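Local coordinates for peptidoglycan-recognition protein LB (Drosophila melanogaster, PDB 7NSZ) that hydrolyses the amide bond between N-acetylmuramoyl groups and L-amino acids with one zinc ion, probably as a scavenger that turns biologically active peptidoglycan into inactive fragments, at residues Y40-H45 and D108-I113; F82-D87 and D130-L135. The protein carries 1 engineered substitution. All coordinates share one frame; numbering follows the deposited sequence.

Contact 1: Y40-H45 and D108-I113. With ZN (zinc ion), chain B.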
ATOM      1  N   TYR A  40     -12.271   0.506  -1.287  1.00 10.31           N
ATOM      2  CA  TYR A  40     -11.413  -0.167  -0.294  1.00  9.57           C
ATOM      3  C   TYR A  40     -10.005   0.398  -0.283  1.00  9.44           C
ATOM      4  O   TYR A  40      -9.450   0.836  -1.316  1.00  9.27           O
ATOM      5  CB  TYR A  40     -11.297  -1.654  -0.592  1.00 10.57           C
ATOM      6  CG  TYR A  40     -12.618  -2.375  -0.508  1.00 12.78           C
ATOM      7  CD1 TYR A  40     -13.409  -2.525  -1.631  1.00 13.42           C
ATOM      8  CD2 TYR A  40     -13.116  -2.798   0.721  1.00 13.32           C
ATOM      9  CE1 TYR A  40     -14.641  -3.166  -1.559  1.00 15.31           C
ATOM     10  CE2 TYR A  40     -14.343  -3.438   0.807  1.00 15.02           C
ATOM     11  CZ  TYR A  40     -15.092  -3.608  -0.324  1.00 15.54           C
ATOM     12  OH  TYR A  40     -16.292  -4.263  -0.153  1.00 20.05           O
ATOM     13  N   VAL A  41      -9.435   0.335   0.905  1.00  8.57           N
ATOM     14  CA  VAL A  41      -7.993   0.560   1.150  1.00  8.90           C
ATOM     15  C   VAL A  41      -7.478  -0.718   1.781  1.00  9.58           C
ATOM     16  O   VAL A  41      -8.029  -1.143   2.818  1.00 10.36           O
ATOM     17  CB  VAL A  41      -7.723   1.781   2.030  1.00  9.51           C
ATOM     18  CG1 VAL A  41      -6.256   1.910   2.355  1.00 10.09           C
ATOM     19  CG2 VAL A  41      -8.272   3.048   1.431  1.00 10.79           C
ATOM     20  N   ILE A  42      -6.463  -1.317   1.172  1.00  9.34           N
ATOM     21  CA  ILE A  42      -5.865  -2.575   1.698  1.00  9.84           C
ATOM     22  C   ILE A  42      -4.461  -2.266   2.150  1.00  9.29           C
ATOM     23  O   ILE A  42      -3.621  -1.766   1.376  1.00  8.39           O
ATOM     24  CB  ILE A  42      -5.822  -3.705   0.673  1.00 10.49           C
ATOM     25  CG1 ILE A  42      -7.095  -3.825  -0.138  1.00 12.46           C
ATOM     26  CG2 ILE A  42      -5.396  -5.009   1.298  1.00  9.71           C
ATOM     27  CD1 ILE A  42      -8.287  -4.130   0.640  1.00 14.81           C
ATOM     28  N   ILE A  43      -4.156  -2.604   3.386  1.00  8.13           N
ATOM     29  CA  ILE A  43      -2.826  -2.396   3.987  1.00  8.64           C
ATOM     30  C   ILE A  43      -1.987  -3.651   3.926  1.00  8.49           C
ATOM     31  O   ILE A  43      -2.488  -4.757   4.221  1.00  9.20           O
ATOM     32  CB  ILE A  43      -2.943  -1.905   5.452  1.00  9.18           C
ATOM     33  CG1 ILE A  43      -3.806  -0.655   5.565  1.00  9.41           C
ATOM     34  CG2 ILE A  43      -1.593  -1.721   6.070  1.00 10.29           C
ATOM     35  CD1 ILE A  43      -3.327   0.530   4.769  1.00  9.98           C
ATOM     36  N   HIS A  44      -0.739  -3.484   3.562  1.00  8.09           N
ATOM     37  CA  HIS A  44       0.303  -4.522   3.442  1.00  8.16           C
ATOM     38  C   HIS A  44       1.536  -4.135   4.211  1.00  8.18           C
ATOM     39  O   HIS A  44       1.791  -2.920   4.439  1.00  8.27           O
ATOM     40  CB  HIS A  44       0.676  -4.742   1.943  1.00  7.70           C
ATOM     41  CG  HIS A  44      -0.482  -5.010   1.065  1.00  7.39           C
ATOM     42  ND1 HIS A  44      -0.812  -6.330   0.763  1.00  7.05           N
ATOM     43  CD2 HIS A  44      -1.323  -4.258   0.350  1.00  8.81           C
ATOM     44  CE1 HIS A  44      -1.798  -6.355  -0.066  1.00  7.91           C
ATOM     45  NE2 HIS A  44      -2.181  -5.094  -0.359  1.00  8.19           N
ATOM     46  N   HIS A  45       2.380  -5.134   4.520  1.00  9.15           N
ATOM     47  CA  HIS A  45       3.799  -4.920   4.796  1.00  9.59           C
ATOM     48  C   HIS A  45       4.598  -5.551   3.662  1.00  9.74           C
ATOM     49  O   HIS A  45       4.068  -6.367   2.889  1.00  9.77           O
ATOM     50  CB  HIS A  45       4.297  -5.378   6.184  1.00 10.44           C
ATOM     51  CG  HIS A  45       4.427  -6.853   6.337  1.00 10.34           C
ATOM     52  ND1 HIS A  45       5.095  -7.339   7.443  1.00 13.19           N
ATOM     53  CD2 HIS A  45       3.957  -7.903   5.659  1.00 10.20           C
ATOM     54  CE1 HIS A  45       5.044  -8.651   7.384  1.00 12.06           C
ATOM     55  NE2 HIS A  45       4.332  -9.025   6.379  1.00 12.19           N
ATOM     56  N   ASP A 108      -9.060  -4.116  -8.679  1.00 12.01           N
ATOM     57  CA  ASP A 108      -9.728  -3.081  -9.503  1.00 12.76           C
ATOM     58  C   ASP A 108     -10.690  -2.246  -8.643  1.00 13.22           C
ATOM     59  O   ASP A 108     -11.537  -1.581  -9.228  1.00 13.75           O
ATOM     60  CB  ASP A 108     -10.504  -3.742 -10.650  1.00 15.06           C
ATOM     61  CG  ASP A 108     -11.677  -4.583 -10.123  1.00 17.13           C
ATOM     62  OD1 ASP A 108     -11.795  -4.838  -8.892  1.00 17.47           O
ATOM     63  OD2 ASP A 108     -12.449  -5.059 -10.982  1.00 21.23           O
ATOM     64  N   LYS A 109     -10.538  -2.224  -7.323  1.00 13.02           N
ATOM     65  CA  LYS A 109     -11.492  -1.453  -6.479  1.00 12.02           C
ATOM     66  C   LYS A 109     -10.833  -1.028  -5.163  1.00 10.75           C
ATOM     67  O   LYS A 109     -11.513  -0.816  -4.143  1.00 11.50           O
ATOM     68  CB  LYS A 109     -12.737  -2.306  -6.217  1.00 13.65           C
ATOM     69  CG  LYS A 109     -12.458  -3.626  -5.532  1.00 15.06           C
ATOM     70  CD  LYS A 109     -13.691  -4.455  -5.147  1.00 19.29           C
ATOM     71  CE  LYS A 109     -14.455  -4.966  -6.345  1.00 20.85           C
ATOM     72  NZ  LYS A 109     -13.760  -6.067  -7.049  1.00 26.03           N
ATOM     73  N   SER A 110      -9.506  -0.849  -5.156  1.00 10.76           N
ATOM     74  CA  SER A 110      -8.786  -0.555  -3.910  1.00 10.78           C
ATOM     75  C   SER A 110      -7.568   0.313  -4.175  1.00  9.84           C
ATOM     76  O   SER A 110      -7.056   0.341  -5.315  1.00 10.14           O
ATOM     77  CB  SER A 110      -8.456  -1.801  -3.190  1.00 10.44           C
ATOM     78  OG  SER A 110      -7.352  -2.521  -3.801  1.00 10.79           O
ATOM     79  N   VAL A 111      -7.109   0.918  -3.090  1.00  9.22           N
ATOM     80  CA  VAL A 111      -5.759   1.463  -2.981  1.00  9.28           C
ATOM     81  C   VAL A 111      -5.012   0.483  -2.115  1.00  8.58           C
ATOM     82  O   VAL A 111      -5.341   0.317  -0.932  1.00  9.57           O
ATOM     83  CB  VAL A 111      -5.759   2.887  -2.419  1.00 10.06           C
ATOM     84  CG1 VAL A 111      -4.371   3.454  -2.345  1.00  9.50           C
ATOM     85  CG2 VAL A 111      -6.694   3.761  -3.184  1.00 11.07           C
ATOM     86  N   GLY A 112      -3.972  -0.117  -2.672  1.00  7.75           N
ATOM     87  CA  GLY A 112      -3.066  -1.013  -1.949  1.00  7.79           C
ATOM     88  C   GLY A 112      -1.843  -0.270  -1.444  1.00  7.62           C
ATOM     89  O   GLY A 112      -1.050   0.180  -2.283  1.00  8.43           O
ATOM     90  N   ILE A 113      -1.643  -0.196  -0.130  1.00  7.64           N
ATOM     91  CA  ILE A 113      -0.577   0.618   0.473  1.00  8.23           C
ATOM     92  C   ILE A 113       0.364  -0.314   1.195  1.00  8.18           C
ATOM     93  O   ILE A 113      -0.135  -1.054   2.076  1.00  8.71           O
ATOM     94  CB  ILE A 113      -1.145   1.673   1.448  1.00  8.51           C
ATOM     95  CG1 ILE A 113      -2.161   2.590   0.769  1.00  9.53           C
ATOM     96  CG2 ILE A 113      -0.020   2.471   2.107  1.00  8.32           C
ATOM     97  CD1 ILE A 113      -2.953   3.487   1.765  1.00 10.08           C
TER
HETATM   98 ZN    ZN B 301       0.076  -8.039   1.523  1.00  9.38          ZN
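Ile-113 lies at the tight end of this parallel strand pair: its CD1 meets Val-41 CG1 at 3.7 Å, while its CB sits beside CD1 of Ile-43, the two isoleucine chains running the same way. All three are buried on one face of the sheet. Under them the backbone ladder is regular. Ile-113 N gives a nearly straight bond to Ile-42 O (2.9 Å), and His-44 N returns one to Ile-113 O. That carbonyl oxygen also lies at the edge of the His-44 ring, in its plane. A chi1 of -53° sets CG of His-44 beside the backbone N, and chi2 of -96° turns ND1 to the zinc ion, 2.1 Å away; His-154 and Cys-162 are the other protein ligands. NE2 is hydrogen-bonded to His-102, so that metal and His-102, one on each ring nitrogen, together hold the ring's rotation.

The other end is looser and partly exposed. The bond from Tyr-40 N to Lys-109 O is long, 3.2 Å, and bent to 138°. Lys-109 lies alongside the tyrosine, CD 3.9 Å from Tyr-40 CE1, then bends so that NZ reaches the syn lone pair of Asp-108 OD1 (3.0 Å) and the carbonyl of Lys-105. Cut back to an alanine, this position would probably leave Asp-108 OD1 and Lys-105 O without the ammonium and bare that side of the Tyr-40 ring.

The pair lies inside the mixed sheet: strand 149-153 flanks 40-45, strand 82-84 flanks 110-115, and helix 126-142 packs on Val-41 and Ile-113 through Ile-136.

Contact 2: F82-D87 and D130-L135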
ATOM      1  N   PHE A  82       0.822   2.358  -3.647  1.00  7.37           N
ATOM      2  CA  PHE A  82       1.740   3.300  -2.965  1.00  8.27           C
ATOM      3  C   PHE A  82       2.597   2.554  -1.951  1.00  7.65           C
ATOM      4  O   PHE A  82       2.119   1.522  -1.394  1.00  8.15           O
ATOM      5  CB  PHE A  82       1.015   4.428  -2.210  1.00  7.70           C
ATOM      6  CG  PHE A  82       0.255   5.346  -3.127  1.00  8.20           C
ATOM      7  CD1 PHE A  82      -1.058   5.115  -3.412  1.00  8.74           C
ATOM      8  CD2 PHE A  82       0.851   6.445  -3.698  1.00  9.24           C
ATOM      9  CE1 PHE A  82      -1.747   5.897  -4.319  1.00  9.39           C
ATOM     10  CE2 PHE A  82       0.163   7.232  -4.628  1.00  9.87           C
ATOM     11  CZ  PHE A  82      -1.145   6.960  -4.901  1.00  9.96           C
ATOM     12  N   GLY A  83       3.804   3.005  -1.702  1.00  7.91           N
ATOM     13  CA  GLY A  83       4.633   2.526  -0.598  1.00  7.67           C
ATOM     14  C   GLY A  83       4.901   3.633   0.370  1.00  7.86           C
ATOM     15  O   GLY A  83       4.867   4.840   0.028  1.00  8.71           O
ATOM     16  N   ILE A  84       5.171   3.249   1.605  1.00  8.18           N
ATOM     17  CA  ILE A  84       5.523   4.152   2.717  1.00  9.20           C
ATOM     18  C   ILE A  84       6.882   3.753   3.265  1.00  8.95           C
ATOM     19  O   ILE A  84       7.074   2.568   3.641  1.00  9.74           O
ATOM     20  CB  ILE A  84       4.472   4.080   3.826  1.00  9.36           C
ATOM     21  CG1 ILE A  84       3.031   4.207   3.348  1.00 12.58           C
ATOM     22  CG2 ILE A  84       4.803   5.073   4.935  1.00 10.38           C
ATOM     23  CD1 ILE A  84       2.682   5.485   2.878  1.00 13.52           C
ATOM     24  N   GLY A  85       7.806   4.696   3.325  1.00 10.11           N
ATOM     25  CA  GLY A  85       9.129   4.416   3.897  1.00 10.34           C
ATOM     26  C   GLY A  85       9.226   4.877   5.354  1.00 11.15           C
ATOM     27  O   GLY A  85       8.440   5.684   5.816  1.00 10.91           O
ATOM     28  N   GLY A  86      10.263   4.377   6.026  1.00 12.61           N
ATOM     29  CA  GLY A  86      10.626   4.793   7.394  1.00 12.99           C
ATOM     30  C   GLY A  86      11.232   6.177   7.416  1.00 13.03           C
ATOM     31  O   GLY A  86      11.419   6.721   8.516  1.00 14.43           O
ATOM     32  N   ASP A  87      11.473   6.768   6.240  1.00 12.47           N
ATOM     33  CA  ASP A  87      11.771   8.206   6.125  1.00 11.83           C
ATOM     34  C   ASP A  87      10.517   9.052   6.284  1.00 11.64           C
ATOM     35  O   ASP A  87      10.620  10.272   6.221  1.00 13.10           O
ATOM     36  CB  ASP A  87      12.450   8.494   4.791  1.00 11.70           C
ATOM     37  CG  ASP A  87      11.628   8.127   3.568  1.00 11.48           C
ATOM     38  OD1 ASP A  87      12.110   8.403   2.432  1.00 11.24           O
ATOM     39  OD2 ASP A  87      10.509   7.496   3.728  1.00 11.59           O
ATOM     40  N   ASP A 130       1.573   7.926  10.367  1.00 12.74           N
ATOM     41  CA  ASP A 130       1.069   9.240   9.954  1.00 12.47           C
ATOM     42  C   ASP A 130       1.052   9.375   8.425  1.00 11.50           C
ATOM     43  O   ASP A 130       0.063   9.884   7.858  1.00 11.81           O
ATOM     44  CB  ASP A 130       1.934  10.331  10.570  1.00 15.23           C
ATOM     45  CG  ASP A 130       1.689  10.550  12.062  1.00 17.27           C
ATOM     46  OD1 ASP A 130       0.690  10.008  12.579  1.00 23.03           O
ATOM     47  OD2 ASP A 130       2.455  11.346  12.651  1.00 22.53           O
ATOM     48  N   ALA A 131       2.127   8.946   7.748  1.00 10.61           N
ATOM     49  CA  ALA A 131       2.146   9.045   6.277  1.00 11.27           C
ATOM     50  C   ALA A 131       0.994   8.257   5.675  1.00 10.68           C
ATOM     51  O   ALA A 131       0.325   8.719   4.748  1.00 10.83           O
ATOM     52  CB  ALA A 131       3.450   8.553   5.765  1.00 12.31           C
ATOM     53  N   ALA A 132       0.731   7.039   6.163  1.00 10.31           N
ATOM     54  CA  ALA A 132      -0.341   6.202   5.587  1.00  9.78           C
ATOM     55  C   ALA A 132      -1.667   6.910   5.774  1.00 10.43           C
ATOM     56  O   ALA A 132      -2.449   6.967   4.870  1.00  9.91           O
ATOM     57  CB  ALA A 132      -0.333   4.803   6.142  1.00 10.17           C
ATOM     58  N   LYS A 133      -1.894   7.433   6.985  1.00 10.58           N
ATOM     59  CA  LYS A 133      -3.190   8.112   7.251  1.00 11.26           C
ATOM     60  C   LYS A 133      -3.314   9.379   6.373  1.00 11.72           C
ATOM     61  O   LYS A 133      -4.409   9.604   5.863  1.00 11.69           O
ATOM     62  CB  LYS A 133      -3.347   8.460   8.726  1.00 12.86           C
ATOM     63  CG  LYS A 133      -3.351   7.243   9.632  1.00 13.65           C
ATOM     64  CD  LYS A 133      -3.287   7.687  11.110  1.00 16.38           C
ATOM     65  CE  LYS A 133      -3.218   6.547  12.102  1.00 18.04           C
ATOM     66  NZ  LYS A 133      -3.190   7.035  13.504  1.00 21.15           N
ATOM     67  N   ASN A 134      -2.209  10.091   6.195  1.00 11.49           N
ATOM     68  CA  ASN A 134      -2.232  11.321   5.364  1.00 12.40           C
ATOM     69  C   ASN A 134      -2.512  10.976   3.893  1.00 10.84           C
ATOM     70  O   ASN A 134      -3.326  11.618   3.209  1.00 11.41           O
ATOM     71  CB  ASN A 134      -0.926  12.082   5.513  1.00 16.67           C
ATOM     72  CG  ASN A 134      -0.825  12.743   6.881  1.00 23.04           C
ATOM     73  OD1 ASN A 134      -1.843  13.032   7.513  1.00 25.97           O
ATOM     74  ND2 ASN A 134       0.388  12.956   7.357  1.00 26.24           N
ATOM     75  N   LEU A 135      -1.928   9.877   3.397  1.00  9.90           N
ATOM     76  CA  LEU A 135      -2.208   9.446   2.017  1.00 10.70           C
ATOM     77  C   LEU A 135      -3.692   9.136   1.844  1.00  9.87           C
ATOM     78  O   LEU A 135      -4.297   9.518   0.847  1.00  9.86           O
ATOM     79  CB  LEU A 135      -1.346   8.230   1.704  1.00 10.74           C
ATOM     80  CG  LEU A 135      -1.604   7.558   0.371  1.00 10.58           C
ATOM     81  CD1 LEU A 135      -1.391   8.486  -0.825  1.00 11.49           C
ATOM     82  CD2 LEU A 135      -0.780   6.300   0.233  1.00 11.01           C
TER
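Leu-135 spreads both methyls over Phe-82. Its CD1 stands above the middle of the ring, 4.1 Å from the centroid and only 4° off the normal, a CH-pi contact. The other methyl, CD2, fills the angle where the ring joins the chain, 3.6 Å from Phe-82 CB. The chi1 of Leu-135 (174°) carries this fork out toward the strand.

Ile-84, two residues on, points the same way and divides its branches. CG2 touches Ala-131 CB at 3.8 Å, while CD1 runs in against the helix backbone, 4.1 Å from Ala-132 CA. The small alanine side chains let the strand come this near: Ile-84 and Ala-132 have their CA atoms 6.8 Å apart, against 8.8 Å for Phe-82 and Leu-135. Every touching residue is buried, and the contact is wholly apolar. Ile-90 and Phe-96 close round the same cluster. The helix segment 130-135 runs roughly antiparallel to strand 82-84 (151°) on one face of the sheet; a helix packed on a mixed central sheet, as here, is part of the alpha/beta core of the PGRP amidase fold.

Contacts 1 and 2 share one sheet and one hydrophobic core, with centres about 13 Å apart. Strands 110-115 and 82-84 are neighbours, joined by a probable hydrogen bond from Phe-82 N to Gly-112 O (3.2 Å). Ile-113 bridges the two: its CG2 packs 3.7 Å from Ile-84 CG1, and its CD1 lies 3.9 Å from Leu-135 CD2. Helix 126-142 is the next secondary-structure element after strand 110-115 and lies against the face carrying these side chains. Zinc sits beyond the other face, bound in contact 1 by His-44; Ile-84 is about 13 Å from the metal at nearest side-chain approach. Phe-80, an engineered residue at a site inferred to be essential for zinc-hydrate coordination, meets the His-44 ring.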